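Local coordinates for protein LAO/AO transport system kinase (Escherichia coli, PDB 2P67) that belongs to the MeaB family of the P-loop NTPase clan and carries the parallel, helix-flanked beta sheet of that fold, at residues L9-S12 and I13-R17; A133-R136 and A137-M141; V157-G160 and Q161-T164; D257-T260 and A261-S265; W279-K282 and Q283-E287. All blocks are in the same frame, centred on the assembly; numbering follows the deposited sequence. Where two conformers were deposited one is given.

Contact 1. Residues L9-S12 and I13-R17; sequences LAES and IRRLR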
loop_
_atom_site.group_PDB
_atom_site.type_symbol
_atom_site.label_atom_id
_atom_site.label_comp_id
_atom_site.label_asym_id
_atom_site.label_seq_id
_atom_site.Cartn_x
_atom_site.Cartn_y
_atom_site.Cartn_z
ATOM N N LEU A 9 -31.311 -27.831 9.572
ATOM C CA LEU A 9 -30.198 -26.887 9.761
ATOM C C LEU A 9 -29.748 -26.740 11.228
ATOM O O LEU A 9 -28.547 -26.791 11.529
ATOM C CB LEU A 9 -30.533 -25.523 9.146
ATOM C CG LEU A 9 -29.391 -24.495 9.085
ATOM C CD1 LEU A 9 -28.164 -25.074 8.380
ATOM C CD2 LEU A 9 -29.878 -23.253 8.383
ATOM N N ALA A 10 -30.706 -26.586 12.138
ATOM C CA ALA A 10 -30.375 -26.389 13.541
ATOM C C ALA A 10 -29.670 -27.583 14.164
ATOM O O ALA A 10 -28.716 -27.399 14.907
ATOM C CB ALA A 10 -31.626 -25.983 14.350
ATOM N N GLU A 11 -30.129 -28.807 13.882
ATOM C CA GLU A 11 -29.451 -30.002 14.408
ATOM C C GLU A 11 -28.063 -30.176 13.773
ATOM O O GLU A 11 -27.121 -30.595 14.437
ATOM C CB GLU A 11 -30.334 -31.267 14.266
ATOM C CG GLU A 11 -29.631 -32.607 13.910
ATOM C CD GLU A 11 -28.763 -33.268 15.016
ATOM O OE1 GLU A 11 -28.354 -34.444 14.783
ATOM O OE2 GLU A 11 -28.476 -32.656 16.086
ATOM N N SER A 12 -27.957 -29.831 12.492
ATOM C CA SER A 12 -26.669 -29.860 11.788
ATOM C C SER A 12 -25.664 -28.914 12.428
ATOM O O SER A 12 -24.492 -29.266 12.613
ATOM C CB SER A 12 -26.873 -29.498 10.328
ATOM O OG SER A 12 -27.746 -30.442 9.730
ATOM N N ILE A 13 -26.124 -27.714 12.762
ATOM C CA ILE A 13 -25.301 -26.758 13.523
ATOM C C ILE A 13 -24.873 -27.328 14.878
ATOM O O ILE A 13 -23.706 -27.208 15.250
ATOM C CB ILE A 13 -25.965 -25.388 13.639
ATOM C CG1 ILE A 13 -26.024 -24.730 12.250
ATOM C CG2 ILE A 13 -25.191 -24.483 14.655
ATOM C CD1 ILE A 13 -26.877 -23.465 12.208
ATOM N N ARG A 14 -25.815 -27.954 15.593
ATOM C CA ARG A 14 -25.509 -28.656 16.847
ATOM C C ARG A 14 -24.340 -29.630 16.668
ATOM O O ARG A 14 -23.364 -29.582 17.417
ATOM C CB ARG A 14 -26.752 -29.402 17.360
ATOM C CG ARG A 14 -26.610 -30.045 18.741
ATOM C CD ARG A 14 -27.785 -30.983 19.007
ATOM N NE ARG A 14 -27.860 -31.420 20.402
ATOM C CZ ARG A 14 -28.910 -32.046 20.941
ATOM N NH1 ARG A 14 -29.985 -32.321 20.209
ATOM N NH2 ARG A 14 -28.888 -32.403 22.217
ATOM N N ARG A 15 -24.449 -30.504 15.665
ATOM C CA ARG A 15 -23.426 -31.514 15.354
ATOM C C ARG A 15 -22.091 -30.830 15.055
ATOM O O ARG A 15 -21.018 -31.280 15.503
ATOM C CB ARG A 15 -23.837 -32.342 14.127
ATOM C CG ARG A 15 -24.993 -33.321 14.334
ATOM C CD ARG A 15 -25.041 -34.381 13.177
ATOM N NE ARG A 15 -25.192 -33.816 11.820
ATOM C CZ ARG A 15 -26.357 -33.470 11.263
ATOM N NH1 ARG A 15 -27.501 -33.589 11.948
ATOM N NH2 ARG A 15 -26.390 -32.985 10.024
ATOM N N LEU A 16 -22.184 -29.728 14.320
ATOM C CA LEU A 16 -20.996 -28.964 13.904
ATOM C C LEU A 16 -20.275 -28.441 15.154
ATOM O O LEU A 16 -19.063 -28.625 15.335
ATOM C CB LEU A 16 -21.405 -27.821 12.968
ATOM C CG LEU A 16 -20.331 -26.782 12.564
ATOM C CD1 LEU A 16 -19.382 -27.414 11.593
ATOM C CD2 LEU A 16 -20.926 -25.490 11.980
ATOM N N ARG A 17 -21.042 -27.810 16.033
ATOM C CA ARG A 17 -20.472 -27.220 17.248
ATOM C C ARG A 17 -19.894 -28.254 18.205
ATOM O O ARG A 17 -19.007 -27.942 19.012
ATOM C CB ARG A 17 -21.529 -26.390 17.974
ATOM C CG ARG A 17 -22.001 -25.180 17.224
ATOM C CD ARG A 17 -23.146 -24.533 17.989
ATOM N NE ARG A 17 -22.695 -24.059 19.301
ATOM C CZ ARG A 17 -23.491 -23.863 20.355
ATOM N NH1 ARG A 17 -24.793 -24.106 20.266
ATOM N NH2 ARG A 17 -22.981 -23.418 21.501
#
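Glu-11 O takes the backbone N-H of Arg-15 at 2.9 Å, and the Arg-15 side chain then doubles back over the same turn to meet the Glu-11 carboxylate. This is an i, i+4 Glu-Arg pair on the N-terminal helix 9-17. Its salt bridge runs from Arg-15 NH1 to Glu-11 OE1, 3.1 Å apart, with an N-H...O angle of 155°. The oxygen sits at the guanidinium edge and in its plane, but NH1 comes in from above the carboxylate plane, and the two flat groups stand 74° apart. What turns the arginine back is the bend at its third torsion (chi3 -59°), which also lays one face of the guanidinium over Ser-12 CA. Arg-15 NH2 comes within 2.9 Å of Ser-12 OG, a hydroxyl that is hydrogen-bonded to Thr-8 O one turn earlier. Arg-15 NE is held by Thr-23 OG1, so the guanidinium also ties this helix to helix 21-32. Leu-9 and Ile-13 turn toward helix 36-49: Ile-13 lies against Leu-45 and Ala-48, Leu-9 against Gln-44, and Leu-9 CG approaches Ile-13 CD1 at 4.1 Å.

Contact 2. Residues A133-R136 and A137-M141; sequences ASQR and ARELM
Gln-135 and Glu-139, one turn apart on helix 133-146, reach out at a slant to each other, amide and carboxylate planes 74° apart. The helix belongs to the layer that flanks the parallel sheet of this P-loop NTPase fold, and the pair is an i, i+4 side-chain bridge along it. Gln-135 NE2 donates to Glu-139 OE2 at 2.9 Å; the bond is bent to 144°, and the amide nitrogen comes down from above the carboxylate plane. Arg-136 reaches the same carboxylate in a different attitude. Bends at its second and third torsions bring the guanidinium round until it is nearly coplanar with the carboxylate, with Glu-139 OE1 at its edge. That salt bridge is long, 3.7 Å from Arg-136 NE to Glu-139 OE1, and NE is buried with no hydrogen-bond partner in the model. Glu-139 OE1 has a second cationic partner, Arg-317 NH2 of the second subunit, so the carboxylate is probably held as an anion at the dimer contact. Nearer the backbone, Arg-136 CD lies 4.1 Å from Leu-140 CG, and both residues pack on Val-124 of strand 119-124. Elsewhere on the helix Arg-138 runs extended past Ser-134, its CG 3.5 Å from Ser-134 O. A water joins their ends: it lies 2.9 Å from Ser-134 OG and accepts a weak bond of 3.3 Å from Arg-138 NH2.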
loop_
_atom_site.group_PDB
_atom_site.type_symbol
_atom_site.label_atom_id
_atom_site.label_comp_id
_atom_site.label_asym_id
_atom_site.label_seq_id
_atom_site.Cartn_x
_atom_site.Cartn_y
_atom_site.Cartn_z
ATOM N N ALA A 133 -11.300 -16.796 -3.604
ATOM C CA ALA A 133 -10.715 -17.803 -2.732
ATOM C C ALA A 133 -10.498 -17.125 -1.383
ATOM O O ALA A 133 -10.498 -17.779 -0.355
ATOM C CB ALA A 133 -9.388 -18.336 -3.294
ATOM N N SER A 134 -10.340 -15.803 -1.404
ATOM C CA SER A 134 -10.211 -15.033 -0.175
ATOM C C SER A 134 -11.497 -15.075 0.656
ATOM O O SER A 134 -11.444 -15.370 1.844
ATOM C CB SER A 134 -9.821 -13.591 -0.481
ATOM O OG SER A 134 -9.140 -13.025 0.626
ATOM N N GLN A 135 -12.648 -14.804 0.031
ATOM C CA GLN A 135 -13.933 -14.948 0.729
ATOM C C GLN A 135 -14.126 -16.404 1.176
ATOM O O GLN A 135 -14.564 -16.661 2.288
ATOM C CB GLN A 135 -15.128 -14.474 -0.129
ATOM C CG GLN A 135 -16.470 -14.765 0.528
ATOM C CD GLN A 135 -17.674 -14.181 -0.197
ATOM O OE1 GLN A 135 -17.584 -13.140 -0.857
ATOM N NE2 GLN A 135 -18.828 -14.845 -0.052
ATOM N N ARG A 136 -13.776 -17.348 0.305
ATOM C CA ARG A 136 -13.919 -18.768 0.608
ATOM C C ARG A 136 -13.086 -19.217 1.817
ATOM O O ARG A 136 -13.605 -19.908 2.707
ATOM C CB ARG A 136 -13.577 -19.606 -0.641
ATOM C CG ARG A 136 -13.861 -21.111 -0.513
ATOM C CD ARG A 136 -15.280 -21.457 0.025
ATOM N NE ARG A 136 -16.355 -20.632 -0.538
ATOM C CZ ARG A 136 -16.834 -20.739 -1.781
ATOM N NH1 ARG A 136 -16.338 -21.643 -2.631
ATOM N NH2 ARG A 136 -17.813 -19.922 -2.186
ATOM N N ALA A 137 -11.813 -18.811 1.854
ATOM C CA ALA A 137 -10.941 -19.115 2.987
ATOM C C ALA A 137 -11.551 -18.606 4.284
ATOM O O ALA A 137 -11.578 -19.336 5.277
ATOM C CB ALA A 137 -9.527 -18.521 2.768
ATOM N N ARG A 138 -12.032 -17.357 4.267
ATOM C CA ARG A 138 -12.648 -16.758 5.442
ATOM C C ARG A 138 -13.871 -17.541 5.929
ATOM O O ARG A 138 -14.025 -17.773 7.138
ATOM C CB ARG A 138 -13.026 -15.301 5.184
ATOM C CG ARG A 138 -11.849 -14.349 5.129
ATOM C CD ARG A 138 -12.318 -12.929 4.898
ATOM N NE ARG A 138 -11.239 -12.124 4.337
ATOM C CZ ARG A 138 -10.509 -11.223 4.990
ATOM N NH1 ARG A 138 -10.738 -10.963 6.280
ATOM N NH2 ARG A 138 -9.547 -10.567 4.323
ATOM N N GLU A 139 -14.747 -17.922 5.002
ATOM C CA GLU A 139 -15.937 -18.684 5.380
ATOM C C GLU A 139 -15.577 -20.069 5.974
ATOM O O GLU A 139 -16.158 -20.503 6.980
ATOM C CB GLU A 139 -16.910 -18.776 4.195
ATOM C CG GLU A 139 -17.436 -17.398 3.808
ATOM C CD GLU A 139 -18.279 -17.393 2.559
ATOM O OE1 GLU A 139 -18.176 -18.348 1.744
ATOM O OE2 GLU A 139 -19.048 -16.416 2.411
ATOM N N LEU A 140 -14.604 -20.752 5.373
ATOM C CA LEU A 140 -14.184 -22.037 5.892
ATOM C C LEU A 140 -13.572 -21.878 7.293
ATOM O O LEU A 140 -13.794 -22.719 8.153
ATOM C CB LEU A 140 -13.195 -22.696 4.944
ATOM C CG LEU A 140 -13.683 -23.007 3.515
ATOM C CD1 LEU A 140 -12.583 -23.777 2.805
ATOM C CD2 LEU A 140 -14.973 -23.827 3.499
ATOM N N MET A 141 -12.810 -20.798 7.494
ATOM C CA MET A 141 -12.247 -20.457 8.811
ATOM C C MET A 141 -13.361 -20.275 9.856
ATOM O O MET A 141 -13.261 -20.805 10.966
ATOM C CB MET A 141 -11.389 -19.176 8.734
ATOM C CG MET A 141 -10.060 -19.346 7.990
ATOM S SD MET A 141 -9.178 -17.763 7.755
ATOM C CE MET A 141 -8.409 -17.591 9.391
HETATM O O HOH W 1 -7.324 -11.232 2.006
#

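Contact 3. Residues V157-G160 and Q161-T164; sequences VGVG and QSET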
loop_
_atom_site.group_PDB
_atom_site.type_symbol
_atom_site.label_atom_id
_atom_site.label_comp_id
_atom_site.label_asym_id
_atom_site.label_seq_id
_atom_site.Cartn_x
_atom_site.Cartn_y
_atom_site.Cartn_z
ATOM N N VAL A 157 1.504 -20.410 -0.572
ATOM C CA VAL A 157 2.840 -20.068 -1.042
ATOM C C VAL A 157 3.033 -18.563 -0.944
ATOM O O VAL A 157 2.121 -17.784 -1.237
ATOM C CB VAL A 157 3.066 -20.543 -2.500
ATOM C CG1 VAL A 157 4.464 -20.188 -2.967
ATOM C CG2 VAL A 157 2.877 -22.045 -2.595
ATOM N N GLY A 158 4.224 -18.164 -0.506
ATOM C CA GLY A 158 4.601 -16.771 -0.466
ATOM C C GLY A 158 5.169 -16.442 -1.822
ATOM O O GLY A 158 6.273 -16.901 -2.178
ATOM N N VAL A 159 4.377 -15.691 -2.586
ATOM C CA VAL A 159 4.692 -15.279 -3.954
ATOM C C VAL A 159 3.779 -14.102 -4.263
ATOM O O VAL A 159 2.624 -14.062 -3.818
ATOM C CB VAL A 159 4.473 -16.436 -4.990
ATOM C CG1 VAL A 159 2.993 -16.816 -5.107
ATOM C CG2 VAL A 159 5.051 -16.070 -6.357
ATOM N N GLY A 160 4.292 -13.138 -5.021
ATOM C CA GLY A 160 3.536 -11.928 -5.303
ATOM C C GLY A 160 3.135 -11.223 -4.019
ATOM O O GLY A 160 3.985 -10.834 -3.209
ATOM N N GLN A 161 1.829 -11.096 -3.818
ATOM C CA GLN A 161 1.274 -10.326 -2.707
ATOM C C GLN A 161 0.521 -11.228 -1.720
ATOM O O GLN A 161 -0.266 -10.750 -0.899
ATOM C CB GLN A 161 0.339 -9.239 -3.262
ATOM C CG GLN A 161 -0.771 -9.778 -4.192
ATOM C CD GLN A 161 -0.231 -10.333 -5.529
ATOM O OE1 GLN A 161 -0.169 -11.556 -5.737
ATOM N NE2 GLN A 161 0.171 -9.430 -6.428
ATOM N N SER A 162 0.780 -12.531 -1.791
ATOM C CA SER A 162 0.026 -13.501 -1.002
ATOM C C SER A 162 0.220 -13.292 0.512
ATOM O O SER A 162 -0.696 -13.551 1.305
ATOM C CB SER A 162 0.364 -14.932 -1.420
ATOM O OG SER A 162 1.713 -15.232 -1.094
ATOM N N GLU A 163 1.396 -12.798 0.905
ATOM C CA GLU A 163 1.651 -12.492 2.318
ATOM C C GLU A 163 0.653 -11.455 2.827
ATOM O O GLU A 163 0.044 -11.650 3.881
ATOM C CB GLU A 163 3.094 -12.002 2.564
ATOM C CG GLU A 163 4.181 -12.994 2.183
ATOM C CD GLU A 163 4.629 -12.824 0.745
ATOM O OE1 GLU A 163 4.034 -11.985 0.033
ATOM O OE2 GLU A 163 5.582 -13.523 0.341
ATOM N N THR A 164 0.466 -10.367 2.080
ATOM C CA THR A 164 -0.431 -9.313 2.555
ATOM C C THR A 164 -1.902 -9.763 2.557
ATOM O O THR A 164 -2.649 -9.407 3.470
ATOM C CB THR A 164 -0.212 -7.967 1.833
ATOM O OG1 THR A 164 -0.537 -8.104 0.447
ATOM C CG2 THR A 164 1.264 -7.511 1.974
#
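Ser-162 OG is gripped from two sides by the loop that leads into its helix. It donates to Val-157 O at 2.6 Å, in the carbonyl plane and on a lone pair, and accepts the N-H of Val-159 at 3.1 Å along a nearly straight line. The serine can do both because OG sits between its own backbone N and carbonyl carbon (chi1 66°), turned back toward the loop. One step out, Ser-162 N donates to Val-159 O at 3.1 Å, closing a type II' beta turn from Val-159 to Ser-162. Gly-160 takes the second position of that turn with a positive phi, which suits glycine. Gln-161 follows as the N-cap residue, and its carbonyl O receives Thr-164 OG1 at 3.0 Å in the first turn of the helix. The bent Glu-163 side chain reaches back to the loop, OE2 lying 3.5 Å from Gly-158 CA. Lys-189 NZ forms a salt bridge with Glu-163 OE2 and a hydrogen bond with Gly-160 O, tying the carboxylate to the turn. The whole arrangement links the end of strand 151-157 to helix 162-167, in the place consistent with a switch II loop of P-loop GTPases. Gly-158 is backbone-bonded to Gly-63 at the end of strand 57-63, Val-157 packs on Pro-65, and Glu-163 and Thr-164 lean on helix 190-195.

Contact 4. Residues D257-T260 and A261-S265; sequences DFKT and ALTAS
Four successive i, i+4 backbone bonds carry helix 248-264 through its last turns, from Ala-261 N to Asp-257 O up to Ala-264 N to Thr-260 O. One carbonyl does double duty: Lys-259 O accepts Thr-263 N at 2.9 Å and Thr-263 OG1 at 2.8 Å, the two donors arriving from opposite faces of its plane. A chi1 of 64° folds the threonine hydroxyl back over the preceding turn. On the buried side Phe-258 and Leu-262 pack together. Leu-262 CD1 sits over one face of the phenyl ring in a CH-pi contact, 4.0 Å from the centroid and 18° off the normal, while Leu-262 CD2 presses against Phe-258 CZ at 3.4 Å. Both methyls of one leucine thus work along a single ring, which also meets Trp-233 edge-to-face. At the start of the segment, Asp-257 OD2 is salt-bridged to Arg-236, which opens strand 236-239. Leu-262 also touches Tyr-230. Such an amphipathic helix end, apolar toward the loops beside the strand that is outermost within the chain and polar outward, belongs to the helical layer flanking the parallel sheet of a P-loop NTPase fold.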
loop_
_atom_site.group_PDB
_atom_site.type_symbol
_atom_site.label_atom_id
_atom_site.label_comp_id
_atom_site.label_asym_id
_atom_site.label_seq_id
_atom_site.Cartn_x
_atom_site.Cartn_y
_atom_site.Cartn_z
ATOM N N ASP A 257 3.830 -15.428 22.984
ATOM C CA ASP A 257 4.359 -14.115 23.374
ATOM C C ASP A 257 3.699 -12.972 22.577
ATOM O O ASP A 257 3.338 -11.924 23.128
ATOM C CB ASP A 257 5.890 -14.085 23.182
ATOM C CG ASP A 257 6.651 -14.877 24.254
ATOM O OD1 ASP A 257 6.049 -15.293 25.284
ATOM O OD2 ASP A 257 7.871 -15.095 24.056
ATOM N N PHE A 258 3.525 -13.193 21.275
ATOM C CA PHE A 258 2.791 -12.255 20.409
ATOM C C PHE A 258 1.358 -12.030 20.927
ATOM O O PHE A 258 0.912 -10.886 21.073
ATOM C CB PHE A 258 2.776 -12.783 18.953
ATOM C CG PHE A 258 1.918 -11.957 18.007
ATOM C CD1 PHE A 258 2.480 -10.898 17.274
ATOM C CD2 PHE A 258 0.548 -12.251 17.837
ATOM C CE1 PHE A 258 1.698 -10.118 16.390
ATOM C CE2 PHE A 258 -0.246 -11.467 16.960
ATOM C CZ PHE A 258 0.335 -10.411 16.224
ATOM N N LYS A 259 0.644 -13.129 21.177
ATOM C CA LYS A 259 -0.738 -13.083 21.692
ATOM C C LYS A 259 -0.819 -12.316 23.005
ATOM O O LYS A 259 -1.663 -11.443 23.156
ATOM C CB LYS A 259 -1.317 -14.490 21.885
ATOM C CG LYS A 259 -2.812 -14.452 22.271
ATOM C CD LYS A 259 -3.506 -15.811 22.106
ATOM C CE LYS A 259 -5.032 -15.623 22.231
ATOM N NZ LYS A 259 -5.846 -16.850 21.942
ATOM N N THR A 260 0.087 -12.624 23.933
ATOM C CA THR A 260 0.239 -11.866 25.190
ATOM C C THR A 260 0.441 -10.362 24.974
ATOM O O THR A 260 -0.266 -9.535 25.558
ATOM C CB THR A 260 1.426 -12.449 26.021
ATOM O OG1 THR A 260 1.158 -13.824 26.274
ATOM C CG2 THR A 260 1.573 -11.715 27.354
ATOM N N ALA A 261 1.377 -9.999 24.099
ATOM C CA ALA A 261 1.677 -8.596 23.860
ATOM C C ALA A 261 0.503 -7.810 23.265
ATOM O O ALA A 261 0.250 -6.651 23.639
ATOM C CB ALA A 261 2.891 -8.474 22.974
ATOM N N LEU A 262 -0.196 -8.417 22.311
ATOM C CA LEU A 262 -1.288 -7.717 21.638
ATOM C C LEU A 262 -2.561 -7.705 22.471
ATOM O O LEU A 262 -3.322 -6.732 22.420
ATOM C CB LEU A 262 -1.562 -8.306 20.247
ATOM C CG LEU A 262 -0.865 -7.525 19.126
ATOM C CD1 LEU A 262 0.632 -7.867 19.204
ATOM C CD2 LEU A 262 -1.440 -7.890 17.769
ATOM N N THR A 263 -2.795 -8.768 23.232
ATOM C CA THR A 263 -4.006 -8.806 24.080
ATOM C C THR A 263 -3.908 -7.933 25.323
ATOM O O THR A 263 -4.942 -7.490 25.833
ATOM C CB THR A 263 -4.480 -10.233 24.461
ATOM O OG1 THR A 263 -3.489 -10.881 25.256
ATOM C CG2 THR A 263 -4.763 -11.065 23.198
ATOM N N ALA A 264 -2.682 -7.667 25.790
ATOM C CA ALA A 264 -2.462 -6.777 26.959
ATOM C C ALA A 264 -3.057 -5.372 26.787
ATOM O O ALA A 264 -3.569 -4.772 27.742
ATOM C CB ALA A 264 -0.973 -6.699 27.311
ATOM N N SER A 265 -3.028 -4.864 25.560
ATOM C CA SER A 265 -3.509 -3.528 25.263
ATOM C C SER A 265 -4.888 -3.545 24.622
ATOM O O SER A 265 -5.409 -2.493 24.305
ATOM C CB SER A 265 -2.546 -2.858 24.286
ATOM O OG SER A 265 -2.456 -3.650 23.111
#

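Contact 5. Residues W279-K282 and Q283-E287; sequences WLRK and QTEEE
Arg-281 and Glu-285 form the charged pair of this i, i+4 set on the long helix 267-294. Arg-281 NE donates to Glu-285 OE2 at 2.7 Å, on the anti side of the oxygen and 31° out of the carboxylate plane; the bond angle is 151°, and guanidinium and carboxylate stand steeply to each other. A bend at the second torsion of the arginine (chi2 56°) swings the group forward to its partner. A water reinforces the bridge, accepting from Arg-281 NH2 at 2.9 Å and donating to Glu-285 OE2 at 2.8 Å. Another water donates to Glu-285 OE1 at 2.7 Å, so each carboxylate oxygen has a partner. The ring contact is of a different kind. Gln-283 CG lies over one face of the Trp-279 indole, 3.6 Å from the centroid of the five-membered ring, and the amide beyond it runs nearly parallel to the ring plane. Among the hydroxyl and backbone bonds, Leu-280 O is shared: Thr-284 N reaches it at 3.0 Å and Thr-284 OG1 at 2.7 Å, from opposite faces of the carbonyl plane. Around the helix, Trp-279 packs on Gln-135 and Arg-138 of helix 133-146, and the second subunit packs on several of its residues. Leu-306 of that subunit lies on Leu-280, Leu-323 on Thr-284 and Pro-316 on Trp-279, while its Phe-293 makes a cation-pi contact with Arg-281, placing this part of helix 267-294 in the dimer interface.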
loop_
_atom_site.group_PDB
_atom_site.type_symbol
_atom_site.label_atom_id
_atom_site.label_comp_id
_atom_site.label_asym_id
_atom_site.label_seq_id
_atom_site.Cartn_x
_atom_site.Cartn_y
_atom_site.Cartn_z
ATOM N N TRP A 279 -12.428 -5.678 5.052
ATOM C CA TRP A 279 -12.887 -6.633 4.034
ATOM C C TRP A 279 -14.237 -6.189 3.458
ATOM O O TRP A 279 -14.387 -6.067 2.240
ATOM C CB TRP A 279 -12.953 -8.075 4.577
ATOM C CG TRP A 279 -13.312 -9.070 3.499
ATOM C CD1 TRP A 279 -12.457 -9.682 2.623
ATOM C CD2 TRP A 279 -14.626 -9.529 3.163
ATOM N NE1 TRP A 279 -13.157 -10.500 1.769
ATOM C CE2 TRP A 279 -14.491 -10.429 2.080
ATOM C CE3 TRP A 279 -15.908 -9.262 3.668
ATOM C CZ2 TRP A 279 -15.597 -11.076 1.491
ATOM C CZ3 TRP A 279 -17.014 -9.903 3.080
ATOM C CH2 TRP A 279 -16.844 -10.802 2.007
ATOM N N LEU A 280 -15.201 -5.912 4.333
ATOM C CA LEU A 280 -16.511 -5.424 3.903
ATOM C C LEU A 280 -16.398 -4.166 3.023
ATOM O O LEU A 280 -17.028 -4.077 1.972
ATOM C CB LEU A 280 -17.395 -5.124 5.116
ATOM C CG LEU A 280 -18.135 -6.306 5.741
ATOM C CD1 LEU A 280 -18.645 -5.958 7.165
ATOM C CD2 LEU A 280 -19.280 -6.716 4.838
ATOM N N ARG A 281 -15.587 -3.208 3.458
ATOM C CA ARG A 281 -15.422 -1.951 2.752
ATOM C C ARG A 281 -14.782 -2.199 1.385
ATOM O O ARG A 281 -15.305 -1.748 0.361
ATOM C CB ARG A 281 -14.578 -0.994 3.602
ATOM C CG ARG A 281 -14.301 0.382 2.987
ATOM C CD ARG A 281 -15.580 1.117 2.619
ATOM N NE ARG A 281 -15.327 2.479 2.150
ATOM C CZ ARG A 281 -15.526 3.575 2.876
ATOM N NH1 ARG A 281 -15.980 3.483 4.128
ATOM N NH2 ARG A 281 -15.275 4.766 2.348
ATOM N N LYS A 282 -13.659 -2.921 1.370
ATOM C CA LYS A 282 -12.955 -3.188 0.119
ATOM C C LYS A 282 -13.821 -3.977 -0.873
ATOM O O LYS A 282 -13.876 -3.638 -2.056
ATOM C CB LYS A 282 -11.600 -3.869 0.363
ATOM C CG LYS A 282 -10.653 -3.872 -0.856
ATOM C CD LYS A 282 -10.422 -2.461 -1.416
ATOM C CE LYS A 282 -9.365 -2.436 -2.505
ATOM N NZ LYS A 282 -8.927 -1.050 -2.809
ATOM N N GLN A 283 -14.530 -5.002 -0.403
ATOM C CA GLN A 283 -15.357 -5.776 -1.329
ATOM C C GLN A 283 -16.532 -4.971 -1.878
ATOM O O GLN A 283 -16.909 -5.138 -3.035
ATOM C CB GLN A 283 -15.834 -7.092 -0.703
ATOM C CG GLN A 283 -14.704 -8.056 -0.351
ATOM C CD GLN A 283 -13.861 -8.481 -1.549
ATOM O OE1 GLN A 283 -12.718 -8.055 -1.694
ATOM N NE2 GLN A 283 -14.419 -9.331 -2.402
ATOM N N THR A 284 -17.088 -4.090 -1.056
ATOM C CA THR A 284 -18.198 -3.229 -1.471
ATOM C C THR A 284 -17.724 -2.254 -2.553
ATOM O O THR A 284 -18.345 -2.136 -3.621
ATOM C CB THR A 284 -18.776 -2.455 -0.277
ATOM O OG1 THR A 284 -19.304 -3.392 0.669
ATOM C CG2 THR A 284 -19.891 -1.489 -0.718
ATOM N N GLU A 285 -16.608 -1.584 -2.275
ATOM C CA GLU A 285 -15.986 -0.695 -3.257
ATOM C C GLU A 285 -15.644 -1.418 -4.556
ATOM O O GLU A 285 -15.935 -0.911 -5.641
ATOM C CB GLU A 285 -14.718 -0.070 -2.683
ATOM C CG GLU A 285 -14.957 0.970 -1.606
ATOM C CD GLU A 285 -13.666 1.468 -1.001
ATOM O OE1 GLU A 285 -12.582 1.028 -1.454
ATOM O OE2 GLU A 285 -13.726 2.303 -0.077
ATOM N N GLU A 286 -15.032 -2.595 -4.441
ATOM C CA GLU A 286 -14.516 -3.329 -5.604
ATOM C C GLU A 286 -15.612 -3.856 -6.516
ATOM O O GLU A 286 -15.420 -3.945 -7.724
ATOM C CB GLU A 286 -13.577 -4.463 -5.188
ATOM C CG GLU A 286 -12.184 -3.985 -4.792
ATOM C CD GLU A 286 -11.190 -5.129 -4.567
ATOM O OE1 GLU A 286 -11.519 -6.299 -4.879
ATOM O OE2 GLU A 286 -10.071 -4.853 -4.071
ATOM N N GLU A 287 -16.758 -4.202 -5.935
ATOM C CA GLU A 287 -17.915 -4.611 -6.723
ATOM C C GLU A 287 -18.456 -3.438 -7.549
ATOM O O GLU A 287 -18.675 -3.581 -8.759
ATOM C CB GLU A 287 -18.999 -5.208 -5.821
ATOM C CG GLU A 287 -20.363 -5.326 -6.479
ATOM C CD GLU A 287 -21.110 -6.595 -6.107
ATOM O OE1 GLU A 287 -20.484 -7.551 -5.582
ATOM O OE2 GLU A 287 -22.336 -6.639 -6.362
HETATM O O HOH W 2 -14.658 4.935 -0.492
HETATM O O HOH W 3 -11.534 0.759 -3.962
#

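Contacts 1, 2, 4 and 5 each follow a single helix, whereas contact 3 is the turn between a strand and a helix, bound mainly by backbone and a serine hydroxyl. All five are partly buried, but contact 2 alone has no exposed residue among those that touch. Contact 1 lies at the N-terminal periphery; contacts 2 and 3 are the most central. Contacts 2 and 5 alone touch each other, Arg-138 NE lying 3.2 Å from Trp-279 CD1, and both meet the second subunit. Glutamates bridge to side chains in 1, 2 and 5, and in 2 an arginine of the second subunit also shares the carboxylate. Contact 4, with a phenylalanine-leucine pair, has no such bridge across its segments.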